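Local coordinates for protein putative ABC transporter subunit, substrate-binding component (Rhodopseudomonas palustris, PDB 4EVQ) that binds 4-hydroxybenzoate as the solute-binding component of an ABC transporter and probably delivers such lignin-derived aromatic acids for uptake, at residues A[41-44]-A[45-49]; A[67-70]-A[71-74]; A[97-100]-A[101-105]; A[292-295]-A[296-300]. One frame throughout, in Å; residues are numbered along the deposited sequence.

Contact 1 (A[41-44]-A[45-49]); sequences ELYV and QSQGG
Y43 and Q47 meet because the tyrosine ring leaves its backbone opposite to N (chi1 -178°), beside its own carbonyl, while the Q47 chain folds back at chi2 (-61°) one turn later. Q47 CG therefore sits over one face of the ring, 3.9 Å from the Y43 ring centroid, a CH-pi contact. The amide that follows lies almost flat to the ring, the two planes 12° apart, and Q47 NE2 donates to S46 OG at 3.2 Å. S46 OG in turn donates to Y43 O at 2.7 Å, in the carbonyl plane and on a lone pair. Y43 O also accepts Q47 N, so two donors grip it just where the helix ends. Replacing Y43 by an alanine would probably strip the methylene of Q47 of its aromatic platform and leave D301, the partner of the phenol OH, without that bond. Beyond Q47 the chain closes in a Schellman motif: G49 N reaches V44 O at 2.9 Å and G48 N reaches Q45 O at 2.9 Å, with G48, at positive phi, as the C-prime residue. This C-terminal end of helix 30-46 rests on its neighbours along several sides. L42 packs on helix 269-282, the Y43 ring meets W294 of helix 288-306 edge-to-face, and V44 lies against L51 and F58 of strands 50-51 and 54-62.

Contact 2 (A[67-70]-A[71-74]); sequences PPKA and TELT
T74 binds A70 O twice in the first turns of helix 67-80, its backbone N at 3.0 Å and its hydroxyl OG1 at 2.8 Å from the same A70 O. This is the N-terminal part of a helix packed against strand 17-23 and helix 92-105 in one lobe of a periplasmic-binding-protein fold. The two donors come from opposite faces of the carbonyl plane. The buried T74 hydroxyl thus finds its acceptor in the backbone of its own helix, one turn back. One residue earlier, L73 N points at K69 O nearly along the C=O axis. The turn before that is held partly through solvent: one water receives T71 N and donates to P67 O at 2.7 Å, and another receives E72 N while donating to P68 O and to E72 OE1, the latter at 3.0 Å. Both waters bridge positions four residues apart, the spacing of direct helical backbone bonds. E72 can share its water because its CG lies between the backbone N and the carbonyl carbon (chi1 70°), which turns the carboxylate back toward the start of the helix. K69 runs outward to a salt bridge with E64. A70 lies against V94 and A97 of helix 92-105, and L73 against L22 of strand 17-23. The leucine branch lies alongside the start of the lysine chain, with L73 CD1 4.0 Å from K69 CB.

Contact 3 (A[97-100]-A[101-105]); sequences AMVK and IARED
R103 bends back over the preceding turn, its CG set between the backbone N and the carbonyl carbon (chi1 70°), and the aliphatic part of its chain lies against two carbonyls: R103 CG is 3.2 Å from V99 O, and the same CG is 3.4 Å from K100 O. V99 O also accepts R103 N at 2.8 Å, so one residue meets this oxygen with both its amide and its methylenes. A second bend, at chi3, carries the guanidinium to the loop carbonyls of M123 and C124, which take NE and NH1; its link to E104 OE2 is long. A leucine in place of R103 would probably leave those two carbonyls without their donors and let the loop shift against the helix. I101 is turned to another flank, with CD1 3.8 Å from A97 O, while K100 extends outward. A102, whose N donates to M98 O at 3.0 Å, points its methyl inward. Helix 92-105 is the crossover of a beta-alpha-beta unit. M98 (a selenomethionine) and A102 face strands 85-88 and 109-111, and A97 and I101 pack on helix 67-80.

Contact 4 (A[292-295]-A[296-300]); sequences QGWD and AGQLL
D295 and Q298 run side by side, pointing the same way, and Q298 NE2 donates to D295 OD1 at 2.9 Å. The bond lies in the amide plane and approaches OD1 almost in line with its C-O bond, with carboxylate and amide planes 30° apart. NE2 has a second acceptor in A327 O, while D295 OD2 takes the hydroxyl of S328 and a salt bridge from R330. Both oxygens of this buried acid are therefore engaged, which is likely to favour its charged form. Beside them the Q298 amide passes W294, the amide and indole planes 61° apart; W294 NE1 and Q298 NE2, 3.5 Å apart, are both donors. On the backbone, Q298 N gives to W294 O at 2.9 Å, L299 N gives to D295 O, and A296 N gives to Q292 O. The indole N-H is spent on E270, the Q292 side chain is bound by H261 and N113, and Q292 O also accepts the T131 hydroxyl. This largely buried stretch of helix 288-306 packs between strand 109-111, strand 325-328 and helix 30-46 within a lobe of the periplasmic-binding-protein fold, and the Q292 side chain lies about 7 Å from the bound 4-hydroxybenzoate.

How the contacts relate
The four contacts fall into two touching pairs. Contacts 1 and 4 lie on helices 30-46 and 288-306, which pack against each other where aromatic rings meet; contacts 2 and 3 lie on helices 67-80 and 92-105, which pack through small and aliphatic groups, such as T74 OG1 against M98 CG at 3.3 Å. Between the pairs nothing touches, the nearest atoms of contacts 3 and 4 being about 11 Å apart. Contact 4 is the buried one, and most of its polar side-chain atoms have protein partners. The others are partly exposed: contact 1 closes a helix at its C-terminal end, contact 2 starts one with water bridges, and contact 3 ties its helix to a loop.

Contact 1 (A[41-44]-A[45-49])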
ATOM      1  N   GLU A  41      -4.669  -0.477 -15.445  1.00 12.30           N
ATOM      2  CA  GLU A  41      -5.192  -0.257 -16.787  1.00 14.43           C
ATOM      3  C   GLU A  41      -4.192   0.497 -17.656  1.00 13.94           C
ATOM      4  O   GLU A  41      -4.071   0.241 -18.850  1.00 15.28           O
ATOM      5  CB  GLU A  41      -6.519   0.506 -16.722  1.00 15.17           C
ATOM      6  CG  GLU A  41      -7.616  -0.376 -16.133  1.00 19.11           C
ATOM      7  CD  GLU A  41      -8.968   0.324 -15.969  1.00 22.98           C
ATOM      8  OE1 GLU A  41      -9.020   1.537 -15.705  1.00 25.93           O
ATOM      9  OE2 GLU A  41      -9.989  -0.391 -16.070  1.00 25.00           O
ATOM     10  N   LEU A  42      -3.509   1.476 -17.073  1.00 13.34           N
ATOM     11  CA  LEU A  42      -2.504   2.209 -17.835  1.00 12.08           C
ATOM     12  C   LEU A  42      -1.392   1.274 -18.272  1.00 12.84           C
ATOM     13  O   LEU A  42      -0.875   1.369 -19.404  1.00 13.81           O
ATOM     14  CB  LEU A  42      -1.945   3.385 -16.991  1.00 13.20           C
ATOM     15  CG  LEU A  42      -1.162   4.435 -17.781  1.00 13.49           C
ATOM     16  CD1 LEU A  42      -2.090   5.245 -18.719  1.00 14.51           C
ATOM     17  CD2 LEU A  42      -0.362   5.339 -16.806  1.00 14.45           C
ATOM     18  N   TYR A  43      -0.974   0.396 -17.386  1.00 12.73           N
ATOM     19  CA  TYR A  43       0.067  -0.566 -17.804  1.00 14.64           C
ATOM     20  C   TYR A  43      -0.409  -1.428 -18.945  1.00 15.87           C
ATOM     21  O   TYR A  43       0.326  -1.629 -19.911  1.00 16.59           O
ATOM     22  CB  TYR A  43       0.518  -1.467 -16.653  1.00 13.08           C
ATOM     23  CG  TYR A  43       1.597  -2.383 -17.128  1.00 13.12           C
ATOM     24  CD1 TYR A  43       2.848  -1.896 -17.411  1.00 14.29           C
ATOM     25  CD2 TYR A  43       1.325  -3.711 -17.399  1.00 15.07           C
ATOM     26  CE1 TYR A  43       3.835  -2.713 -17.935  1.00 15.80           C
ATOM     27  CE2 TYR A  43       2.306  -4.544 -17.924  1.00 17.06           C
ATOM     28  CZ  TYR A  43       3.562  -4.045 -18.173  1.00 16.95           C
ATOM     29  OH  TYR A  43       4.557  -4.848 -18.670  1.00 19.70           O
ATOM     30  N   VAL A  44      -1.615  -1.967 -18.829  1.00 15.32           N
ATOM     31  CA  VAL A  44      -2.133  -2.802 -19.928  1.00 16.35           C
ATOM     32  C   VAL A  44      -2.166  -1.984 -21.218  1.00 18.19           C
ATOM     33  O   VAL A  44      -1.793  -2.494 -22.270  1.00 18.09           O
ATOM     34  CB  VAL A  44      -3.512  -3.362 -19.584  1.00 17.05           C
ATOM     35  CG1 VAL A  44      -4.189  -3.971 -20.804  1.00 17.74           C
ATOM     36  CG2 VAL A  44      -3.398  -4.409 -18.427  1.00 16.42           C
ATOM     37  N   GLN A  45      -2.599  -0.734 -21.169  1.00 18.22           N
ATOM     38  CA  GLN A  45      -2.598   0.116 -22.359  1.00 21.40           C
ATOM     39  C   GLN A  45      -1.204   0.332 -22.899  1.00 21.55           C
ATOM     40  O   GLN A  45      -1.015   0.322 -24.125  1.00 22.72           O
ATOM     41  CB  GLN A  45      -3.263   1.442 -22.021  1.00 24.73           C
ATOM     42  CG  GLN A  45      -3.295   2.483 -23.142  1.00 29.78           C
ATOM     43  CD  GLN A  45      -4.077   3.736 -22.722  1.00 35.23           C
ATOM     44  OE1 GLN A  45      -3.642   4.532 -21.872  1.00 38.41           O
ATOM     45  NE2 GLN A  45      -5.256   3.903 -23.308  1.00 37.42           N
ATOM     46  N   SER A  46      -0.219   0.475 -22.016  1.00 21.28           N
ATOM     47  CA  SER A  46       1.147   0.689 -22.443  1.00 21.46           C
ATOM     48  C   SER A  46       1.669  -0.511 -23.231  1.00 22.46           C
ATOM     49  O   SER A  46       2.584  -0.354 -24.022  1.00 23.55           O
ATOM     50  CB  SER A  46       2.072   0.992 -21.256  1.00 22.29           C
ATOM     51  OG  SER A  46       2.478  -0.186 -20.555  1.00 22.02           O
ATOM     52  N   GLN A  47       1.098  -1.689 -22.976  1.00 21.67           N
ATOM     53  CA  GLN A  47       1.462  -2.912 -23.707  1.00 24.43           C
ATOM     54  C   GLN A  47       0.476  -3.227 -24.831  1.00 26.42           C
ATOM     55  O   GLN A  47       0.366  -4.391 -25.247  1.00 26.95           O
ATOM     56  CB  GLN A  47       1.528  -4.086 -22.727  1.00 24.98           C
ATOM     57  CG  GLN A  47       2.462  -3.853 -21.537  1.00 25.32           C
ATOM     58  CD  GLN A  47       3.902  -3.626 -21.974  1.00 27.25           C
ATOM     59  OE1 GLN A  47       4.501  -4.481 -22.636  1.00 27.85           O
ATOM     60  NE2 GLN A  47       4.463  -2.476 -21.613  1.00 27.62           N
ATOM     61  N   GLY A  48      -0.243  -2.213 -25.310  1.00 27.91           N
ATOM     62  CA  GLY A  48      -1.090  -2.370 -26.491  1.00 28.29           C
ATOM     63  C   GLY A  48      -2.386  -3.098 -26.172  1.00 28.94           C
ATOM     64  O   GLY A  48      -3.058  -3.670 -27.041  1.00 30.55           O
ATOM     65  N   GLY A  49      -2.724  -3.139 -24.895  1.00 28.86           N
ATOM     66  CA  GLY A  49      -3.971  -3.748 -24.495  1.00 29.67           C
ATOM     67  C   GLY A  49      -3.877  -5.227 -24.157  1.00 30.68           C
ATOM     68  O   GLY A  49      -4.895  -5.860 -23.912  1.00 31.63           O
TER

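Contact 2 (A[67-70]-A[71-74])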
ATOM      1  N   PRO A  67     -14.959  -6.287   5.669  1.00 11.77           N
ATOM      2  CA  PRO A  67     -14.524  -7.676   5.872  1.00 11.41           C
ATOM      3  C   PRO A  67     -15.660  -8.722   5.927  1.00 12.88           C
ATOM      4  O   PRO A  67     -15.442  -9.828   5.460  1.00 13.97           O
ATOM      5  CB  PRO A  67     -13.685  -7.599   7.148  1.00 12.27           C
ATOM      6  CG  PRO A  67     -13.145  -6.200   7.150  1.00 13.17           C
ATOM      7  CD  PRO A  67     -14.243  -5.342   6.552  1.00 12.29           C
ATOM      8  N   PRO A  68     -16.851  -8.372   6.420  1.00 13.98           N
ATOM      9  CA  PRO A  68     -17.916  -9.378   6.462  1.00 15.93           C
ATOM     10  C   PRO A  68     -18.348  -9.876   5.084  1.00 16.57           C
ATOM     11  O   PRO A  68     -18.978 -10.948   5.033  1.00 18.26           O
ATOM     12  CB  PRO A  68     -19.060  -8.620   7.155  1.00 17.33           C
ATOM     13  CG  PRO A  68     -18.363  -7.667   8.021  1.00 16.83           C
ATOM     14  CD  PRO A  68     -17.239  -7.153   7.156  1.00 14.49           C
ATOM     15  N   LYS A  69     -18.058  -9.119   4.025  1.00 14.91           N
ATOM     16  CA  LYS A  69     -18.415  -9.551   2.673  1.00 14.64           C
ATOM     17  C   LYS A  69     -17.295 -10.225   1.922  1.00 12.17           C
ATOM     18  O   LYS A  69     -17.492 -10.678   0.791  1.00 14.01           O
ATOM     19  CB  LYS A  69     -18.922  -8.360   1.873  1.00 17.66           C
ATOM     20  CG  LYS A  69     -20.144  -7.706   2.523  1.00 20.04           C
ATOM     21  CD  LYS A  69     -20.774  -6.698   1.608  1.00 23.02           C
ATOM     22  CE  LYS A  69     -22.179  -6.329   2.074  1.00 25.59           C
ATOM     23  NZ  LYS A  69     -22.840  -5.340   1.184  1.00 27.05           N
ATOM     24  N   ALA A  70     -16.092 -10.234   2.496  1.00 11.82           N
ATOM     25  CA  ALA A  70     -14.912 -10.635   1.775  1.00 12.43           C
ATOM     26  C   ALA A  70     -14.978 -12.070   1.294  1.00 11.27           C
ATOM     27  O   ALA A  70     -14.612 -12.342   0.162  1.00 12.47           O
ATOM     28  CB  ALA A  70     -13.665 -10.420   2.632  1.00 12.98           C
ATOM     29  N   THR A  71     -15.435 -12.988   2.131  1.00 12.83           N
ATOM     30  CA  THR A  71     -15.497 -14.402   1.699  1.00 14.36           C
ATOM     31  C   THR A  71     -16.428 -14.596   0.522  1.00 14.61           C
ATOM     32  O   THR A  71     -16.091 -15.255  -0.451  1.00 15.25           O
ATOM     33  CB  THR A  71     -15.927 -15.274   2.860  1.00 16.83           C
ATOM     34  OG1 THR A  71     -14.860 -15.244   3.828  1.00 17.67           O
ATOM     35  CG2 THR A  71     -16.201 -16.737   2.448  1.00 20.70           C
ATOM     36  N   GLU A  72     -17.606 -13.997   0.597  1.00 15.29           N
ATOM     37  CA  GLU A  72     -18.594 -14.214  -0.453  1.00 17.16           C
ATOM     38  C   GLU A  72     -18.178 -13.551  -1.765  1.00 15.92           C
ATOM     39  O   GLU A  72     -18.385 -14.100  -2.841  1.00 16.01           O
ATOM     40  CB  GLU A  72     -19.974 -13.742   0.026  1.00 19.50           C
ATOM     41  CG  GLU A  72     -20.099 -12.239   0.163  1.00 24.70           C
ATOM     42  CD  GLU A  72     -21.322 -11.753   0.932  1.00 28.59           C
ATOM     43  OE1 GLU A  72     -21.341 -11.857   2.186  1.00 29.28           O
ATOM     44  OE2 GLU A  72     -22.243 -11.195   0.288  1.00 31.48           O
ATOM     45  N   LEU A  73     -17.543 -12.388  -1.693  1.00 13.64           N
ATOM     46  CA  LEU A  73     -17.080 -11.704  -2.906  1.00 13.46           C
ATOM     47  C   LEU A  73     -15.901 -12.408  -3.546  1.00 12.93           C
ATOM     48  O   LEU A  73     -15.851 -12.557  -4.774  1.00 14.75           O
ATOM     49  CB  LEU A  73     -16.795 -10.234  -2.626  1.00 13.00           C
ATOM     50  CG  LEU A  73     -18.043  -9.450  -2.207  1.00 13.11           C
ATOM     51  CD1 LEU A  73     -17.632  -8.050  -1.875  1.00 14.97           C
ATOM     52  CD2 LEU A  73     -19.123  -9.463  -3.309  1.00 14.80           C
ATOM     53  N   THR A  74     -14.980 -12.907  -2.730  1.00 11.39           N
ATOM     54  CA  THR A  74     -13.859 -13.678  -3.253  1.00 12.06           C
ATOM     55  C   THR A  74     -14.336 -14.971  -3.911  1.00 13.64           C
ATOM     56  O   THR A  74     -13.893 -15.319  -5.000  1.00 14.51           O
ATOM     57  CB  THR A  74     -12.867 -14.003  -2.136  1.00 11.45           C
ATOM     58  OG1 THR A  74     -12.405 -12.789  -1.549  1.00 12.95           O
ATOM     59  CG2 THR A  74     -11.656 -14.730  -2.677  1.00 13.32           C
TER
HETATM   60  O   HOH W   1     -16.034 -12.459   5.012  1.00 22.45           O
HETATM   61  O   HOH W   2     -18.814 -13.085   3.156  1.00 18.22           O

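Contact 3 (A[97-100]-A[101-105])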
ATOM      1  N   ALA A  97      -9.000 -12.189   4.495  1.00 11.52           N
ATOM      2  CA  ALA A  97     -10.053 -13.158   4.215  1.00 11.55           C
ATOM      3  C   ALA A  97      -9.969 -13.624   2.773  1.00 11.44           C
ATOM      4  O   ALA A  97     -10.212 -14.811   2.478  1.00 13.50           O
ATOM      5  CB  ALA A  97     -11.393 -12.495   4.499  1.00 12.04           C
HETATM    6  N   MSE A  98      -9.620 -12.726   1.874  1.00  9.98           N
HETATM    7  CA  MSE A  98      -9.471 -13.077   0.453  1.00 10.36           C
HETATM    8  C   MSE A  98      -8.332 -14.043   0.283  1.00 10.29           C
HETATM    9  O   MSE A  98      -8.483 -15.063  -0.412  1.00 10.40           O
HETATM   10  CB  MSE A  98      -9.212 -11.794  -0.363  1.00 10.93           C
HETATM   11  CG  MSE A  98      -9.171 -11.992  -1.845  1.00 11.85           C
HETATM   12 SE   MSE A  98      -8.214 -10.593  -2.812  0.58 14.82          SE
HETATM   13  CE  MSE A  98      -6.444 -11.251  -2.405  1.00 14.30           C
ATOM     14  N   VAL A  99      -7.181 -13.755   0.852  1.00 11.11           N
ATOM     15  CA  VAL A  99      -6.013 -14.609   0.700  1.00 10.95           C
ATOM     16  C   VAL A  99      -6.234 -15.962   1.352  1.00 11.47           C
ATOM     17  O   VAL A  99      -5.755 -16.964   0.825  1.00 12.13           O
ATOM     18  CB  VAL A  99      -4.770 -13.918   1.294  1.00 10.99           C
ATOM     19  CG1 VAL A  99      -3.602 -14.901   1.416  1.00 12.64           C
ATOM     20  CG2 VAL A  99      -4.391 -12.751   0.456  1.00 12.16           C
ATOM     21  N   LYS A 100      -7.015 -16.040   2.423  1.00 12.56           N
ATOM     22  CA  LYS A 100      -7.267 -17.315   3.065  1.00 12.78           C
ATOM     23  C   LYS A 100      -7.905 -18.271   2.065  1.00 13.58           C
ATOM     24  O   LYS A 100      -7.593 -19.470   2.039  1.00 15.66           O
ATOM     25  CB  LYS A 100      -8.158 -17.144   4.298  1.00 13.67           C
ATOM     26  CG  LYS A 100      -8.448 -18.409   5.029  1.00 16.60           C
ATOM     27  CD  LYS A 100      -9.196 -18.129   6.355  1.00 19.77           C
ATOM     28  CE  LYS A 100      -9.456 -19.454   7.119  1.00 24.27           C
ATOM     29  NZ  LYS A 100     -10.076 -19.188   8.443  1.00 28.00           N
ATOM     30  N   ILE A 101      -8.844 -17.809   1.261  1.00 12.50           N
ATOM     31  CA  ILE A 101      -9.453 -18.627   0.206  1.00 13.37           C
ATOM     32  C   ILE A 101      -8.526 -18.826  -0.964  1.00 12.69           C
ATOM     33  O   ILE A 101      -8.371 -19.931  -1.471  1.00 13.19           O
ATOM     34  CB  ILE A 101     -10.726 -17.892  -0.289  1.00 13.45           C
ATOM     35  CG1 ILE A 101     -11.749 -17.812   0.836  1.00 15.71           C
ATOM     36  CG2 ILE A 101     -11.316 -18.569  -1.515  1.00 13.95           C
ATOM     37  CD1 ILE A 101     -12.826 -16.849   0.602  1.00 16.91           C
ATOM     38  N   ALA A 102      -7.918 -17.767  -1.456  1.00 12.57           N
ATOM     39  CA  ALA A 102      -7.108 -17.861  -2.637  1.00 12.01           C
ATOM     40  C   ALA A 102      -5.933 -18.800  -2.451  1.00 12.41           C
ATOM     41  O   ALA A 102      -5.592 -19.527  -3.392  1.00 12.38           O
ATOM     42  CB  ALA A 102      -6.632 -16.462  -3.078  1.00 13.27           C
ATOM     43  N   ARG A 103      -5.323 -18.834  -1.272  1.00 12.42           N
ATOM     44  CA  ARG A 103      -4.172 -19.693  -1.050  1.00 13.99           C
ATOM     45  C   ARG A 103      -4.558 -21.177  -1.136  1.00 15.74           C
ATOM     46  O   ARG A 103      -3.727 -21.998  -1.505  1.00 17.54           O
ATOM     47  CB  ARG A 103      -3.507 -19.353   0.269  1.00 16.44           C
ATOM     48  CG  ARG A 103      -4.278 -19.710   1.450  1.00 18.14           C
ATOM     49  CD  ARG A 103      -3.606 -19.173   2.718  1.00 19.15           C
ATOM     50  NE  ARG A 103      -2.213 -19.626   2.856  1.00 19.50           N
ATOM     51  CZ  ARG A 103      -1.829 -20.825   3.309  1.00 22.30           C
ATOM     52  NH1 ARG A 103      -0.536 -21.099   3.417  1.00 23.00           N
ATOM     53  NH2 ARG A 103      -2.715 -21.758   3.657  1.00 23.78           N
ATOM     54  N   GLU A 104      -5.803 -21.519  -0.854  1.00 15.32           N
ATOM     55  CA  GLU A 104      -6.230 -22.918  -0.937  1.00 16.92           C
ATOM     56  C   GLU A 104      -6.613 -23.232  -2.352  1.00 16.40           C
ATOM     57  O   GLU A 104      -6.521 -24.385  -2.757  1.00 18.30           O
ATOM     58  CB  GLU A 104      -7.400 -23.139  -0.022  1.00 17.37           C
ATOM     59  CG  GLU A 104      -7.036 -23.008   1.466  1.00 18.50           C
ATOM     60  CD  GLU A 104      -6.129 -24.095   2.030  1.00 20.44           C
ATOM     61  OE1 GLU A 104      -5.700 -24.987   1.271  1.00 20.38           O
ATOM     62  OE2 GLU A 104      -5.908 -24.097   3.264  1.00 21.23           O
ATOM     63  N   ASP A 105      -7.078 -22.254  -3.114  1.00 15.89           N
ATOM     64  CA  ASP A 105      -7.556 -22.507  -4.466  1.00 15.49           C
ATOM     65  C   ASP A 105      -6.412 -22.662  -5.473  1.00 15.70           C
ATOM     66  O   ASP A 105      -6.481 -23.496  -6.374  1.00 17.85           O
ATOM     67  CB  ASP A 105      -8.463 -21.362  -4.900  1.00 18.05           C
ATOM     68  CG  ASP A 105      -8.950 -21.532  -6.289  1.00 19.79           C
ATOM     69  OD1 ASP A 105      -9.938 -22.275  -6.474  1.00 21.75           O
ATOM     70  OD2 ASP A 105      -8.334 -20.983  -7.216  1.00 19.20           O
TER

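Contact 4 (A[292-295]-A[296-300])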
ATOM      1  N   GLN A 292       1.579   0.802  -7.289  1.00  6.54           N
ATOM      2  CA  GLN A 292       1.365  -0.560  -6.881  1.00  7.00           C
ATOM      3  C   GLN A 292       0.480  -1.307  -7.876  1.00  7.89           C
ATOM      4  O   GLN A 292       0.708  -2.497  -8.127  1.00  8.93           O
ATOM      5  CB  GLN A 292       0.793  -0.626  -5.455  1.00  7.62           C
ATOM      6  CG  GLN A 292       1.815  -0.166  -4.416  1.00  7.12           C
ATOM      7  CD  GLN A 292       1.258   0.124  -3.032  1.00  7.14           C
ATOM      8  OE1 GLN A 292       2.013   0.382  -2.121  1.00  6.87           O
ATOM      9  NE2 GLN A 292      -0.057   0.077  -2.875  1.00  6.86           N
ATOM     10  N   GLY A 293      -0.493  -0.647  -8.459  1.00  7.89           N
ATOM     11  CA  GLY A 293      -1.326  -1.238  -9.510  1.00  7.49           C
ATOM     12  C   GLY A 293      -0.561  -1.444 -10.786  1.00  8.04           C
ATOM     13  O   GLY A 293      -0.672  -2.501 -11.434  1.00  8.30           O
ATOM     14  N   TRP A 294       0.191  -0.459 -11.198  1.00  8.56           N
ATOM     15  CA  TRP A 294       1.051  -0.597 -12.357  1.00  9.34           C
ATOM     16  C   TRP A 294       1.982  -1.787 -12.220  1.00  9.84           C
ATOM     17  O   TRP A 294       2.163  -2.592 -13.170  1.00  9.99           O
ATOM     18  CB  TRP A 294       1.844   0.696 -12.484  1.00  9.44           C
ATOM     19  CG  TRP A 294       2.900   0.766 -13.559  1.00  9.46           C
ATOM     20  CD1 TRP A 294       4.223   0.471 -13.406  1.00 10.71           C
ATOM     21  CD2 TRP A 294       2.759   1.287 -14.893  1.00 11.38           C
ATOM     22  NE1 TRP A 294       4.894   0.740 -14.564  1.00 11.22           N
ATOM     23  CE2 TRP A 294       4.035   1.251 -15.495  1.00 12.29           C
ATOM     24  CE3 TRP A 294       1.682   1.754 -15.637  1.00 11.44           C
ATOM     25  CZ2 TRP A 294       4.267   1.656 -16.820  1.00 13.04           C
ATOM     26  CZ3 TRP A 294       1.920   2.205 -16.938  1.00 12.18           C
ATOM     27  CH2 TRP A 294       3.197   2.154 -17.515  1.00 13.31           C
ATOM     28  N   ASP A 295       2.594  -1.938 -11.065  1.00  8.98           N
ATOM     29  CA  ASP A 295       3.520  -3.031 -10.864  1.00  9.92           C
ATOM     30  C   ASP A 295       2.844  -4.372 -10.730  1.00 10.28           C
ATOM     31  O   ASP A 295       3.469  -5.407 -11.052  1.00 10.34           O
ATOM     32  CB  ASP A 295       4.435  -2.767  -9.665  1.00  8.96           C
ATOM     33  CG  ASP A 295       5.457  -1.666  -9.951  1.00 10.32           C
ATOM     34  OD1 ASP A 295       5.842  -1.471 -11.133  1.00 11.02           O
ATOM     35  OD2 ASP A 295       5.923  -1.009  -8.989  1.00  9.93           O
ATOM     36  N   ALA A 296       1.612  -4.411 -10.270  1.00  9.67           N
ATOM     37  CA  ALA A 296       0.823  -5.642 -10.352  1.00  9.53           C
ATOM     38  C   ALA A 296       0.689  -6.018 -11.815  1.00 10.45           C
ATOM     39  O   ALA A 296       0.821  -7.211 -12.140  1.00 10.85           O
ATOM     40  CB  ALA A 296      -0.532  -5.460  -9.700  1.00  9.86           C
ATOM     41  N   GLY A 297       0.479  -5.047 -12.699  1.00 10.26           N
ATOM     42  CA  GLY A 297       0.441  -5.298 -14.143  1.00 10.62           C
ATOM     43  C   GLY A 297       1.765  -5.814 -14.633  1.00 10.81           C
ATOM     44  O   GLY A 297       1.780  -6.819 -15.367  1.00 12.41           O
ATOM     45  N   GLN A 298       2.883  -5.220 -14.243  1.00 11.51           N
ATOM     46  CA  GLN A 298       4.175  -5.756 -14.678  1.00 12.57           C
ATOM     47  C   GLN A 298       4.440  -7.168 -14.172  1.00 12.22           C
ATOM     48  O   GLN A 298       5.032  -8.021 -14.894  1.00 13.04           O
ATOM     49  CB  GLN A 298       5.305  -4.846 -14.217  1.00 13.38           C
ATOM     50  CG  GLN A 298       5.210  -3.408 -14.677  1.00 14.16           C
ATOM     51  CD  GLN A 298       6.588  -2.776 -14.746  1.00 15.27           C
ATOM     52  OE1 GLN A 298       7.346  -2.992 -15.706  1.00 17.74           O
ATOM     53  NE2 GLN A 298       6.921  -1.978 -13.756  1.00 15.37           N
ATOM     54  N   LEU A 299       4.068  -7.462 -12.941  1.00 11.34           N
ATOM     55  CA  LEU A 299       4.299  -8.775 -12.381  1.00 10.84           C
ATOM     56  C   LEU A 299       3.445  -9.811 -13.114  1.00 11.99           C
ATOM     57  O   LEU A 299       3.933 -10.909 -13.467  1.00 13.66           O
ATOM     58  CB  LEU A 299       3.960  -8.745 -10.893  1.00 11.75           C
ATOM     59  CG  LEU A 299       4.272 -10.022 -10.127  1.00 12.54           C
ATOM     60  CD1 LEU A 299       5.774 -10.357 -10.170  1.00 13.43           C
ATOM     61  CD2 LEU A 299       3.761  -9.954  -8.691  1.00 13.51           C
ATOM     62  N   LEU A 300       2.170  -9.511 -13.345  1.00 11.50           N
ATOM     63  CA  LEU A 300       1.324 -10.408 -14.098  1.00 12.09           C
ATOM     64  C   LEU A 300       1.852 -10.586 -15.482  1.00 13.51           C
ATOM     65  O   LEU A 300       1.841 -11.734 -15.992  1.00 14.43           O
ATOM     66  CB  LEU A 300      -0.111  -9.869 -14.115  1.00 13.27           C
ATOM     67  CG  LEU A 300      -1.126 -10.787 -14.824  1.00 15.20           C
ATOM     68  CD1 LEU A 300      -1.111 -12.187 -14.231  1.00 16.34           C
ATOM     69  CD2 LEU A 300      -2.521 -10.194 -14.742  1.00 15.92           C
TER